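Local structure of ZmpA Glycopeptidase (Clostridium perfringens, 6XSX) at residues L450-E455 and I479-S484; I466-D471 and Y511-Y516; N325-V330 and I490-T495. The protein acts as a glycopeptidase, a metalloprotease that probably cleaves glycosylated proteins, and is represented here by its catalytic M60 peptidase module. One frame throughout, in Å; residues are numbered along the deposited sequence.

How the contacts relate
Contacts 1 and 2 have centres about 1 Å apart and form one core. Both join a three-stranded antiparallel sheet (452-459, 463-470, 497-500) to a four-stranded one (488-493, 478-485, 511-517, 526-528), and this strand order matches a fibronectin type III-like sandwich. Contact 3, with its centre about 13 Å from that of contact 1 and 14 Å from that of contact 2, sets helix 321-331 on edge strand 488-493. In chain order 325-330 comes first, then 450-455, 466-471, 479-484, 490-495 and 511-516. Segments of contacts 1 and 2 therefore alternate, while contact 3 ties the sandwich back to the helical part of the M60 peptidase module.

Contact 1 of 3, residues L450-E455 and I479-S484; sequences LKFEAE and IGYEIS
Phe452 and Tyr481 make this contact between two facing strands, and they account for essentially all of the 82 Å² that the segments bury. Both residues point their CB toward the opposite strand, and the two CA atoms, Phe452 CA and Tyr481 CA, stand 10.2 Å apart. At that distance the backbones are too far apart to pair, and the gap is bridged by two large side chains. Phe452 contributes CD1 and CE1, Tyr481 likewise its CD1 and CE1. The shortest approach is Phe452 CD1 to Tyr481 CE1 at 3.7 Å, followed by Phe452 CD1 to Tyr481 CD1 at 4.1 Å.

Ring centroids lie 5.7 Å apart with planes at 44°, a geometry that is neither a stack nor a T-shaped pair. From the tyrosine's standpoint Phe452 CD1 arrives at the ring edge, close to its plane. The two side chains slide past one another in opposite directions, and the CD1-CE1 flank of each ring does the touching. Phe452 holds CG between its backbone N and carbonyl carbon (chi1 75°), and in this setting its ring meets Tyr481 through the CD1 side. The interaction is purely apolar, since the link rests on ring carbons alone. It is core packing between the two sheets of a beta sandwich whose strand order is consistent with a fibronectin type III-like fold.

Tyr481 also stacks on Phe468 and touches Ile470 of strand 463-470 and Ala515 of strand 511-517. Phe452 packs against Ile470, Ile513 and Tyr526. The pair thus sits between outermost strand 452-459 of the three-stranded sheet and inner strand 478-485 of the four-stranded one, with strands 463-470, 511-517 and 526-528 closing round it.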
loop_
_atom_site.group_PDB
_atom_site.type_symbol
_atom_site.label_atom_id
_atom_site.label_comp_id
_atom_site.label_asym_id
_atom_site.label_seq_id
_atom_site.Cartn_x
_atom_site.Cartn_y
_atom_site.Cartn_z
ATOM N N LEU A 450 35.198 -5.141 17.287
ATOM C CA LEU A 450 34.174 -6.150 17.497
ATOM C C LEU A 450 34.734 -7.285 18.354
ATOM O O LEU A 450 35.784 -7.827 18.056
ATOM C CB LEU A 450 33.708 -6.687 16.140
ATOM C CG LEU A 450 32.759 -7.883 16.214
ATOM C CD1 LEU A 450 31.435 -7.470 16.838
ATOM C CD2 LEU A 450 32.526 -8.478 14.827
ATOM N N LYS A 451 34.033 -7.621 19.434
ATOM C CA LYS A 451 34.302 -8.850 20.165
ATOM C C LYS A 451 32.962 -9.525 20.443
ATOM O O LYS A 451 32.049 -8.904 20.982
ATOM C CB LYS A 451 35.072 -8.565 21.464
ATOM N N PHE A 452 32.838 -10.783 20.032
ATOM C CA PHE A 452 31.670 -11.573 20.379
ATOM C C PHE A 452 32.119 -12.981 20.761
ATOM O O PHE A 452 33.202 -13.413 20.381
ATOM C CB PHE A 452 30.642 -11.583 19.242
ATOM C CG PHE A 452 30.994 -12.445 18.055
ATOM C CD1 PHE A 452 30.415 -13.697 17.889
ATOM C CD2 PHE A 452 31.908 -12.006 17.104
ATOM C CE1 PHE A 452 30.737 -14.484 16.791
ATOM C CE2 PHE A 452 32.232 -12.801 16.015
ATOM C CZ PHE A 452 31.650 -14.040 15.861
ATOM N N GLU A 453 31.266 -13.682 21.509
ATOM C CA GLU A 453 31.577 -15.004 22.020
ATOM C C GLU A 453 30.327 -15.871 21.932
ATOM O O GLU A 453 29.222 -15.347 21.869
ATOM C CB GLU A 453 32.006 -14.913 23.485
ATOM C CG GLU A 453 33.293 -14.129 23.679
ATOM C CD GLU A 453 33.790 -14.059 25.111
ATOM O OE1 GLU A 453 32.982 -13.695 25.996
ATOM O OE2 GLU A 453 34.984 -14.383 25.340
ATOM N N ALA A 454 30.534 -17.192 21.960
ATOM C CA ALA A 454 29.458 -18.170 22.018
ATOM C C ALA A 454 29.726 -19.146 23.158
ATOM O O ALA A 454 30.874 -19.494 23.415
ATOM C CB ALA A 454 29.350 -18.905 20.702
ATOM N N GLU A 455 28.652 -19.596 23.810
ATOM C CA GLU A 455 28.747 -20.570 24.886
ATOM C C GLU A 455 27.704 -21.661 24.651
ATOM O O GLU A 455 26.540 -21.353 24.421
ATOM C CB GLU A 455 28.501 -19.871 26.226
ATOM C CG GLU A 455 28.610 -20.799 27.421
ATOM C CD GLU A 455 28.374 -20.136 28.769
ATOM O OE1 GLU A 455 27.233 -19.688 29.024
ATOM O OE2 GLU A 455 29.332 -20.066 29.563
ATOM N N ILE A 479 22.982 -8.194 13.082
ATOM C CA ILE A 479 21.652 -8.595 12.643
ATOM C C ILE A 479 21.441 -10.096 12.850
ATOM O O ILE A 479 20.314 -10.586 12.746
ATOM C CB ILE A 479 21.369 -8.175 11.187
ATOM C CG1 ILE A 479 22.320 -8.859 10.200
ATOM C CG2 ILE A 479 21.374 -6.653 11.059
ATOM C CD1 ILE A 479 21.930 -8.698 8.743
ATOM N N GLY A 480 22.522 -10.830 13.139
ATOM C CA GLY A 480 22.360 -12.245 13.425
ATOM C C GLY A 480 23.679 -13.002 13.357
ATOM O O GLY A 480 24.714 -12.426 13.005
ATOM N N TYR A 481 23.606 -14.300 13.677
ATOM C CA TYR A 481 24.785 -15.149 13.745
ATOM C C TYR A 481 24.544 -16.392 12.908
ATOM O O TYR A 481 23.488 -17.021 12.995
ATOM C CB TYR A 481 25.096 -15.567 15.187
ATOM C CG TYR A 481 25.349 -14.418 16.134
ATOM C CD1 TYR A 481 26.637 -13.966 16.376
ATOM C CD2 TYR A 481 24.302 -13.771 16.775
ATOM C CE1 TYR A 481 26.883 -12.907 17.237
ATOM C CE2 TYR A 481 24.530 -12.708 17.636
ATOM C CZ TYR A 481 25.826 -12.277 17.868
ATOM O OH TYR A 481 26.059 -11.233 18.719
ATOM N N GLU A 482 25.550 -16.726 12.108
ATOM C CA GLU A 482 25.547 -17.947 11.330
ATOM C C GLU A 482 26.304 -19.025 12.108
ATOM O O GLU A 482 27.419 -18.793 12.596
ATOM C CB GLU A 482 26.194 -17.658 9.979
ATOM C CG GLU A 482 26.479 -18.910 9.174
ATOM C CD GLU A 482 27.460 -18.652 8.051
ATOM O OE1 GLU A 482 28.670 -18.559 8.346
ATOM O OE2 GLU A 482 27.003 -18.503 6.892
ATOM N N ILE A 483 25.696 -20.215 12.183
ATOM C CA ILE A 483 26.249 -21.323 12.944
ATOM C C ILE A 483 26.694 -22.411 11.971
ATOM O O ILE A 483 25.888 -22.906 11.190
ATOM C CB ILE A 483 25.225 -21.863 13.970
ATOM C CG1 ILE A 483 24.723 -20.765 14.911
ATOM C CG2 ILE A 483 25.808 -23.043 14.743
ATOM C CD1 ILE A 483 23.463 -20.074 14.435
ATOM N N SER A 484 27.982 -22.770 12.043
ATOM C CA SER A 484 28.543 -23.888 11.299
ATOM C C SER A 484 28.939 -25.005 12.261
ATOM O O SER A 484 29.322 -24.735 13.396
ATOM C CB SER A 484 29.721 -23.450 10.468
ATOM O OG SER A 484 29.277 -22.718 9.341
#

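Contact 2 of 3, residues I466-D471 and Y511-Y516; sequences ISFDID and YSIVAY
Ile466 lays its CD1 methyl over one face of the Tyr511 ring, and two residues along both strands Phe468 meets Ile513. The first pair is a CH-pi contact by its geometry: Ile466 CD1 stands 4.1 Å from the centroid of the Tyr511 ring, only 20° off the ring normal. Its nearest ring atom is Tyr511 CE1, at 3.9 Å, so the methyl is displaced toward the rim rather than centred. With CG1 anti to the carbonyl carbon (chi1 -49°) and the chain extended beyond it, Ile466 reaches across to the ring with the end of its longer branch.

In the second pair one phenyl corner meets both branches of a folded isoleucine. Phe468 CE1 is 3.6 Å from Ile513 CG2 and 3.9 Å from Ile513 CD1, an oblique approach to the ring. Here Ile513 CD1 is bent back (chi2 -66°), which brings it beside the same carbon. The CA atoms of Phe468 and Ile513 are 9.2 Å apart and those of Ile466 and Tyr511 9.8 Å, a spacing of facing sheets, with the strands running in the same sense.

All four residues are buried, and what they share is carbon against carbon. Cohesion across the sandwich therefore comes from dispersion and exclusion of water, while the one polar end, Tyr511 OH, is satisfied by a hydrogen bond to Asp500.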
loop_
_atom_site.group_PDB
_atom_site.type_symbol
_atom_site.label_atom_id
_atom_site.label_comp_id
_atom_site.label_asym_id
_atom_site.label_seq_id
_atom_site.Cartn_x
_atom_site.Cartn_y
_atom_site.Cartn_z
ATOM N N ILE A 466 23.364 -22.864 22.114
ATOM C CA ILE A 466 24.468 -21.940 21.934
ATOM C C ILE A 466 23.941 -20.520 22.110
ATOM O O ILE A 466 23.081 -20.086 21.343
ATOM C CB ILE A 466 25.117 -22.133 20.549
ATOM C CG1 ILE A 466 25.419 -23.610 20.269
ATOM C CG2 ILE A 466 26.348 -21.240 20.403
ATOM C CD1 ILE A 466 25.710 -23.942 18.823
ATOM N N SER A 467 24.447 -19.818 23.138
ATOM C CA SER A 467 24.079 -18.423 23.344
ATOM C C SER A 467 25.206 -17.514 22.863
ATOM O O SER A 467 26.376 -17.906 22.887
ATOM C CB SER A 467 23.703 -18.141 24.773
ATOM O OG SER A 467 24.858 -17.987 25.584
ATOM N N PHE A 468 24.832 -16.299 22.438
ATOM C CA PHE A 468 25.753 -15.354 21.824
ATOM C C PHE A 468 25.795 -14.069 22.635
ATOM O O PHE A 468 24.757 -13.541 23.025
ATOM C CB PHE A 468 25.289 -15.018 20.405
ATOM C CG PHE A 468 25.110 -16.235 19.536
ATOM C CD1 PHE A 468 26.180 -17.083 19.277
ATOM C CD2 PHE A 468 23.865 -16.556 19.008
ATOM C CE1 PHE A 468 26.017 -18.211 18.484
ATOM C CE2 PHE A 468 23.709 -17.684 18.213
ATOM C CZ PHE A 468 24.782 -18.503 17.949
ATOM N N ASP A 469 27.014 -13.581 22.877
ATOM C CA ASP A 469 27.223 -12.300 23.533
ATOM C C ASP A 469 28.122 -11.460 22.627
ATOM O O ASP A 469 28.974 -12.008 21.932
ATOM C CB ASP A 469 27.777 -12.509 24.945
ATOM C CG ASP A 469 27.013 -13.552 25.748
ATOM O OD1 ASP A 469 26.026 -13.174 26.420
ATOM O OD2 ASP A 469 27.401 -14.740 25.691
ATOM N N ILE A 470 27.900 -10.139 22.623
ATOM C CA ILE A 470 28.622 -9.201 21.774
ATOM C C ILE A 470 28.948 -7.943 22.585
ATOM O O ILE A 470 28.216 -7.586 23.507
ATOM C CB ILE A 470 27.805 -8.864 20.505
ATOM C CG1 ILE A 470 28.692 -8.334 19.371
ATOM C CG2 ILE A 470 26.679 -7.894 20.832
ATOM C CD1 ILE A 470 27.935 -7.901 18.126
ATOM N N ASP A 471 30.042 -7.267 22.213
ATOM C CA ASP A 471 30.491 -6.051 22.876
ATOM C C ASP A 471 29.446 -4.949 22.762
ATOM O O ASP A 471 28.701 -4.877 21.780
ATOM C CB ASP A 471 31.849 -5.556 22.358
ATOM C CG ASP A 471 31.825 -5.047 20.927
ATOM O OD1 ASP A 471 31.870 -5.894 20.009
ATOM O OD2 ASP A 471 31.762 -3.809 20.738
ATOM N N TYR A 511 32.375 -26.219 16.360
ATOM C CA TYR A 511 31.423 -25.203 15.929
ATOM C C TYR A 511 32.154 -23.937 15.485
ATOM O O TYR A 511 33.216 -23.607 16.010
ATOM C CB TYR A 511 30.413 -24.884 17.036
ATOM C CG TYR A 511 29.345 -25.921 17.284
ATOM C CD1 TYR A 511 28.206 -25.989 16.493
ATOM C CD2 TYR A 511 29.447 -26.813 18.339
ATOM C CE1 TYR A 511 27.211 -26.927 16.728
ATOM C CE2 TYR A 511 28.466 -27.762 18.585
ATOM C CZ TYR A 511 27.343 -27.819 17.780
ATOM O OH TYR A 511 26.378 -28.752 18.028
ATOM N N SER A 512 31.555 -23.221 14.525
ATOM C CA SER A 512 32.114 -21.982 14.005
ATOM C C SER A 512 31.004 -20.956 13.787
ATOM O O SER A 512 30.067 -21.210 13.032
ATOM C CB SER A 512 32.889 -22.232 12.738
ATOM O OG SER A 512 33.543 -21.047 12.320
ATOM N N ILE A 513 31.139 -19.801 14.454
ATOM C CA ILE A 513 30.098 -18.789 14.536
ATOM C C ILE A 513 30.580 -17.513 13.844
ATOM O O ILE A 513 31.651 -16.985 14.160
ATOM C CB ILE A 513 29.720 -18.504 16.004
ATOM C CG1 ILE A 513 29.473 -19.783 16.812
ATOM C CG2 ILE A 513 28.552 -17.528 16.087
ATOM C CD1 ILE A 513 28.267 -20.595 16.375
ATOM N N VAL A 514 29.762 -17.014 12.913
ATOM C CA VAL A 514 30.063 -15.791 12.191
ATOM C C VAL A 514 28.910 -14.808 12.397
ATOM O O VAL A 514 27.769 -15.117 12.058
ATOM C CB VAL A 514 30.322 -16.096 10.702
ATOM C CG1 VAL A 514 30.561 -14.837 9.878
ATOM C CG2 VAL A 514 31.471 -17.087 10.512
ATOM N N ALA A 515 29.220 -13.634 12.968
ATOM C CA ALA A 515 28.240 -12.588 13.213
ATOM C C ALA A 515 28.098 -11.730 11.957
ATOM O O ALA A 515 29.042 -11.610 11.187
ATOM C CB ALA A 515 28.650 -11.755 14.411
ATOM N N TYR A 516 26.901 -11.162 11.749
ATOM C CA TYR A 516 26.628 -10.376 10.552
ATOM C C TYR A 516 26.104 -9.007 10.952
ATOM O O TYR A 516 25.314 -8.911 11.887
ATOM C CB TYR A 516 25.638 -11.078 9.621
ATOM C CG TYR A 516 26.294 -12.057 8.689
ATOM C CD1 TYR A 516 26.664 -13.320 9.130
ATOM C CD2 TYR A 516 26.569 -11.711 7.373
ATOM C CE1 TYR A 516 27.283 -14.221 8.275
ATOM C CE2 TYR A 516 27.177 -12.602 6.504
ATOM C CZ TYR A 516 27.537 -13.860 6.962
ATOM O OH TYR A 516 28.142 -14.746 6.120
#

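Contact 3 of 3, residues N325-V330 and I490-T495; sequences NILPKV and IGFTST. With EDO (1,2-ethanediol), chain E.
At the junction where helix 321-331 packs on outermost strand 488-493 of the sandwich, Leu327 meets Phe492 and the helical part of the peptidase is joined to the sheet. Both methyls of Leu327 reach the phenyl ring: Leu327 CD1 is 3.9 Å from Phe492 CD1, and Leu327 CD2 is 4.0 Å from the same carbon. The first methyl lies in the ring plane, at its edge. Phe492 carries CG anti to its backbone N (chi1 179°), which turns the CD1 edge of the ring to the leucine, the two side chains crossing at a slant. Nearer the helix backbone, Leu327 CB comes within 3.6 Å of Phe492 O, and Leu327 CD1 also touches Ser494 CB.

The two backbones come closest in CA terms at Pro328 CA and Gly491 CA, 5.5 Å apart. The helix is kinked at Pro328, whose N cannot donate to the preceding turn, and on the strand Ile490 and Gly491 both face Ile483 in a classic beta bulge. Past the strand end the chain folds into an ST turn: Thr495 N donates to Thr493 OG1 (3.0 Å, 160°), which also accepts from Thr495 OG1 at 2.8 Å. Glu323, earlier on the helix, hydrogen-bonds both Thr493 OG1 and Ser494 OG, while Tyr433 stacks on Phe492. An ethanediol, probably from the crystallisation liquor, donates through O1 to Ser494 O at 2.8 Å and is also hydrogen-bonded to Lys437.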
loop_
_atom_site.group_PDB
_atom_site.type_symbol
_atom_site.label_atom_id
_atom_site.label_comp_id
_atom_site.label_asym_id
_atom_site.label_seq_id
_atom_site.Cartn_x
_atom_site.Cartn_y
_atom_site.Cartn_z
ATOM N N ASN A 325 10.782 -19.707 9.571
ATOM C CA ASN A 325 10.624 -20.112 8.184
ATOM C C ASN A 325 11.864 -19.774 7.362
ATOM O O ASN A 325 12.477 -20.664 6.773
ATOM C CB ASN A 325 9.420 -19.429 7.533
ATOM C CG ASN A 325 8.163 -20.271 7.566
ATOM O OD1 ASN A 325 7.823 -20.912 6.566
ATOM N ND2 ASN A 325 7.470 -20.275 8.699
ATOM N N ILE A 326 12.187 -18.476 7.294
ATOM C CA ILE A 326 13.027 -17.947 6.234
ATOM C C ILE A 326 14.484 -18.271 6.538
ATOM O O ILE A 326 15.150 -18.922 5.740
ATOM C CB ILE A 326 12.786 -16.431 6.040
ATOM C CG1 ILE A 326 11.334 -16.146 5.644
ATOM C CG2 ILE A 326 13.764 -15.856 5.019
ATOM C CD1 ILE A 326 10.827 -14.778 6.033
ATOM N N LEU A 327 14.959 -17.821 7.701
ATOM C CA LEU A 327 16.381 -17.815 8.001
ATOM C C LEU A 327 16.934 -19.231 8.152
ATOM O O LEU A 327 18.004 -19.508 7.613
ATOM C CB LEU A 327 16.654 -16.919 9.214
ATOM C CG LEU A 327 16.452 -15.423 8.952
ATOM C CD1 LEU A 327 16.715 -14.617 10.215
ATOM C CD2 LEU A 327 17.353 -14.940 7.818
ATOM N N PRO A 328 16.241 -20.182 8.826
ATOM C CA PRO A 328 16.702 -21.572 8.870
ATOM C C PRO A 328 16.666 -22.251 7.506
ATOM O O PRO A 328 17.407 -23.203 7.273
ATOM C CB PRO A 328 15.696 -22.305 9.770
ATOM C CG PRO A 328 14.962 -21.207 10.499
ATOM C CD PRO A 328 15.002 -19.988 9.599
ATOM N N LYS A 329 15.796 -21.773 6.607
ATOM C CA LYS A 329 15.657 -22.427 5.314
ATOM C C LYS A 329 16.847 -22.051 4.423
ATOM O O LYS A 329 17.441 -22.928 3.795
ATOM C CB LYS A 329 14.274 -22.145 4.714
ATOM C CG LYS A 329 14.027 -22.655 3.297
ATOM C CD LYS A 329 12.723 -22.156 2.679
ATOM C CE LYS A 329 12.520 -20.662 2.877
ATOM N NZ LYS A 329 11.251 -20.167 2.292
ATOM N N VAL A 330 17.227 -20.762 4.415
ATOM C CA VAL A 330 18.186 -20.244 3.445
ATOM C C VAL A 330 19.612 -20.566 3.882
ATOM O O VAL A 330 20.530 -20.464 3.077
ATOM C CB VAL A 330 18.060 -18.723 3.206
ATOM C CG1 VAL A 330 16.757 -18.332 2.527
ATOM C CG2 VAL A 330 18.287 -17.933 4.484
ATOM N N ILE A 490 24.845 -24.814 9.514
ATOM C CA ILE A 490 23.685 -25.541 10.010
ATOM C C ILE A 490 22.562 -24.586 10.406
ATOM O O ILE A 490 21.461 -25.045 10.690
ATOM C CB ILE A 490 24.038 -26.508 11.160
ATOM C CG1 ILE A 490 24.708 -25.778 12.327
ATOM C CG2 ILE A 490 24.870 -27.678 10.650
ATOM C CD1 ILE A 490 24.580 -26.504 13.649
ATOM N N GLY A 491 22.839 -23.274 10.449
ATOM C CA GLY A 491 21.789 -22.333 10.810
ATOM C C GLY A 491 22.224 -20.871 10.716
ATOM O O GLY A 491 23.402 -20.555 10.538
ATOM N N PHE A 492 21.226 -19.993 10.835
ATOM C CA PHE A 492 21.410 -18.571 11.048
ATOM C C PHE A 492 20.211 -18.056 11.826
ATOM O O PHE A 492 19.068 -18.304 11.443
ATOM C CB PHE A 492 21.481 -17.799 9.728
ATOM C CG PHE A 492 21.654 -16.307 9.891
ATOM C CD1 PHE A 492 20.560 -15.480 10.109
ATOM C CD2 PHE A 492 22.912 -15.727 9.816
ATOM C CE1 PHE A 492 20.717 -14.106 10.251
ATOM C CE2 PHE A 492 23.071 -14.353 9.956
ATOM C CZ PHE A 492 21.974 -13.545 10.171
ATOM N N THR A 493 20.490 -17.319 12.905
ATOM C CA THR A 493 19.422 -16.746 13.697
ATOM C C THR A 493 19.704 -15.266 13.898
ATOM O O THR A 493 20.863 -14.863 14.039
ATOM C CB THR A 493 19.275 -17.462 15.045
ATOM O OG1 THR A 493 18.178 -16.827 15.702
ATOM C CG2 THR A 493 20.518 -17.374 15.904
ATOM N N SER A 494 18.623 -14.480 13.912
ATOM C CA SER A 494 18.706 -13.064 14.220
ATOM C C SER A 494 18.596 -12.853 15.731
ATOM O O SER A 494 18.607 -11.718 16.198
ATOM C CB SER A 494 17.667 -12.275 13.449
ATOM O OG SER A 494 16.356 -12.522 13.941
ATOM N N THR A 495 18.525 -13.950 16.500
ATOM C CA THR A 495 18.406 -13.869 17.952
ATOM C C THR A 495 19.766 -14.127 18.606
ATOM O O THR A 495 20.749 -14.405 17.916
ATOM C CB THR A 495 17.345 -14.842 18.493
ATOM O OG1 THR A 495 17.885 -16.165 18.414
ATOM C CG2 THR A 495 16.022 -14.765 17.758
HETATM C C1 EDO E . 21.571 -11.208 16.985
HETATM O O1 EDO E . 20.946 -10.117 16.327
HETATM C C2 EDO E . 21.366 -11.240 18.455
HETATM O O2 EDO E . 20.959 -10.006 18.980
#